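Local coordinates for protein LbaCas13a H328A (C2c2) (Lachnospiraceae bacterium NK4A179, PDB 5WLH) that binds a pre-crRNA guide as a CRISPR-Cas13a nuclease and, as its family implies, probably cleaves RNA matched by that guide, at residues 1246-1250 and 1251-1255. Residues are numbered along the deposited sequence; the frame is centred on the assembly and turned at random.
Sequences RNYIE and HFRYY
Tyr1248 and Arg1253 meet where a Schellman motif ends helix 1239-1250: Arg1253 N donates to Tyr1248 O (3.0 Å) and Phe1252 N to Ile1249 O (2.9 Å). Together with these bonds, the positive phi of Phe1252 marks it as the C-prime residue. Tyr1248 CB leads away from 1251-1255, but with CG anti to the backbone N (chi1 -174°) the ring swings back to meet Arg1253 and Tyr1254. Arg1253 CB stands over the CD1-CE1 side of one ring face, 3.9 Å from the centroid and 26° off its normal, a CH-pi contact. Farther out, CE2 packs 3.8 Å from Tyr1254 CB, and CZ lies near the Tyr1254 backbone. The OH comes closest to Tyr1254 CA, 3.3 Å away, and hydrogen-bonds to Asp1259, while Arg1260 makes a cation-pi contact with the ring. A leucine here would probably leave Asp1259 without this hydroxyl partner and deprive Arg1253 CB of its aromatic face. Asn1247, one residue earlier, lies side by side with His1251, amide and ring planes 15° apart, with Asn1247 CB 3.6 Å from His1251 CE1. Water 1 links the two helices, donating to Tyr1248 O and accepting from Tyr1254 N, each at 2.9 Å.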
loop_
_atom_site.group_PDB
_atom_site.type_symbol
_atom_site.label_atom_id
_atom_site.label_comp_id
_atom_site.label_asym_id
_atom_site.label_seq_id
_atom_site.Cartn_x
_atom_site.Cartn_y
_atom_site.Cartn_z
ATOM N N ARG A 1246 0.080 18.482 6.880
ATOM C CA ARG A 1246 1.214 17.956 6.133
ATOM C C ARG A 1246 2.524 18.318 6.818
ATOM O O ARG A 1246 3.406 17.471 7.014
ATOM C CB ARG A 1246 1.166 18.520 4.707
ATOM C CG ARG A 1246 2.247 18.011 3.782
ATOM C CD ARG A 1246 3.373 19.003 3.587
ATOM N NE ARG A 1246 4.508 18.363 2.925
ATOM C CZ ARG A 1246 4.618 18.227 1.610
ATOM N NH1 ARG A 1246 3.663 18.697 0.808
ATOM N NH2 ARG A 1246 5.679 17.617 1.093
ATOM N N ASN A 1247 2.660 19.589 7.204
ATOM C CA ASN A 1247 3.895 20.025 7.842
ATOM C C ASN A 1247 4.067 19.361 9.191
ATOM O O ASN A 1247 5.181 18.970 9.559
ATOM C CB ASN A 1247 3.906 21.543 7.997
ATOM C CG ASN A 1247 4.124 22.270 6.682
ATOM O OD1 ASN A 1247 4.630 21.706 5.707
ATOM N ND2 ASN A 1247 3.760 23.543 6.660
ATOM N N TYR A 1248 2.973 19.237 9.950
ATOM C CA TYR A 1248 3.048 18.593 11.251
ATOM C C TYR A 1248 3.651 17.207 11.120
ATOM O O TYR A 1248 4.565 16.835 11.859
ATOM C CB TYR A 1248 1.654 18.527 11.867
ATOM C CG TYR A 1248 1.628 18.013 13.280
ATOM C CD1 TYR A 1248 1.746 18.879 14.354
ATOM C CD2 TYR A 1248 1.491 16.657 13.541
ATOM C CE1 TYR A 1248 1.720 18.413 15.641
ATOM C CE2 TYR A 1248 1.475 16.182 14.823
ATOM C CZ TYR A 1248 1.591 17.066 15.876
ATOM O OH TYR A 1248 1.572 16.589 17.171
ATOM N N ILE A 1249 3.153 16.430 10.157
ATOM C CA ILE A 1249 3.658 15.077 9.948
ATOM C C ILE A 1249 5.102 15.117 9.458
ATOM O O ILE A 1249 6.001 14.497 10.043
ATOM C CB ILE A 1249 2.764 14.333 8.944
ATOM C CG1 ILE A 1249 1.356 14.145 9.520
ATOM C CG2 ILE A 1249 3.395 13.004 8.563
ATOM C CD1 ILE A 1249 0.331 13.852 8.428
ATOM N N GLU A 1250 5.336 15.825 8.351
ATOM C CA GLU A 1250 6.635 15.701 7.699
ATOM C C GLU A 1250 7.748 16.336 8.519
ATOM O O GLU A 1250 8.917 15.952 8.378
ATOM C CB GLU A 1250 6.614 16.304 6.299
ATOM C CG GLU A 1250 7.880 15.918 5.532
ATOM C CD GLU A 1250 7.725 15.998 4.038
ATOM O OE1 GLU A 1250 6.660 16.451 3.582
ATOM O OE2 GLU A 1250 8.670 15.590 3.323
ATOM N N HIS A 1251 7.421 17.312 9.350
ATOM C CA HIS A 1251 8.405 17.896 10.241
ATOM C C HIS A 1251 8.485 17.185 11.575
ATOM O O HIS A 1251 9.170 17.681 12.478
ATOM C CB HIS A 1251 8.108 19.376 10.477
ATOM C CG HIS A 1251 8.038 20.165 9.214
ATOM N ND1 HIS A 1251 7.327 21.338 9.108
ATOM C CD2 HIS A 1251 8.588 19.940 7.998
ATOM C CE1 HIS A 1251 7.445 21.807 7.878
ATOM N NE2 HIS A 1251 8.201 20.975 7.184
ATOM N N PHE A 1252 7.798 16.048 11.729
ATOM C CA PHE A 1252 7.952 15.216 12.909
ATOM C C PHE A 1252 7.584 15.985 14.181
ATOM O O PHE A 1252 8.169 15.753 15.238
ATOM C CB PHE A 1252 9.383 14.652 12.991
ATOM C CG PHE A 1252 9.666 13.571 11.952
ATOM C CD1 PHE A 1252 9.841 13.901 10.605
ATOM C CD2 PHE A 1252 9.713 12.238 12.317
ATOM C CE1 PHE A 1252 10.081 12.910 9.647
ATOM C CE2 PHE A 1252 9.952 11.230 11.361
ATOM C CZ PHE A 1252 10.132 11.566 10.032
ATOM N N ARG A 1253 6.619 16.908 14.072
ATOM C CA ARG A 1253 6.265 17.746 15.219
ATOM C C ARG A 1253 5.651 16.925 16.343
ATOM O O ARG A 1253 5.770 17.296 17.515
ATOM C CB ARG A 1253 5.296 18.851 14.795
ATOM C CG ARG A 1253 5.795 19.745 13.669
ATOM C CD ARG A 1253 7.056 20.499 14.087
ATOM N NE ARG A 1253 6.886 21.169 15.374
ATOM C CZ ARG A 1253 7.890 21.498 16.183
ATOM N NH1 ARG A 1253 9.142 21.218 15.841
ATOM N NH2 ARG A 1253 7.641 22.098 17.340
ATOM N N TYR A 1254 4.986 15.812 16.007
ATOM C CA TYR A 1254 4.428 14.952 17.043
ATOM C C TYR A 1254 5.465 14.614 18.099
ATOM O O TYR A 1254 5.161 14.576 19.299
ATOM C CB TYR A 1254 3.895 13.672 16.404
ATOM C CG TYR A 1254 3.620 12.558 17.381
ATOM C CD1 TYR A 1254 2.437 12.520 18.097
ATOM C CD2 TYR A 1254 4.523 11.518 17.547
ATOM C CE1 TYR A 1254 2.166 11.489 18.979
ATOM C CE2 TYR A 1254 4.258 10.468 18.421
ATOM C CZ TYR A 1254 3.079 10.465 19.133
ATOM O OH TYR A 1254 2.815 9.432 20.002
ATOM N N TYR A 1255 6.697 14.360 17.668
ATOM C CA TYR A 1255 7.739 13.886 18.561
ATOM C C TYR A 1255 8.300 14.986 19.445
ATOM O O TYR A 1255 9.019 14.676 20.398
ATOM C CB TYR A 1255 8.866 13.239 17.758
ATOM C CG TYR A 1255 8.408 11.964 17.077
ATOM C CD1 TYR A 1255 8.110 10.834 17.832
ATOM C CD2 TYR A 1255 8.238 11.894 15.696
ATOM C CE1 TYR A 1255 7.688 9.654 17.231
ATOM C CE2 TYR A 1255 7.793 10.691 15.082
ATOM C CZ TYR A 1255 7.533 9.589 15.868
ATOM O OH TYR A 1255 7.092 8.397 15.310
HETATM O O HOH W 1 4.840 14.475 13.468
#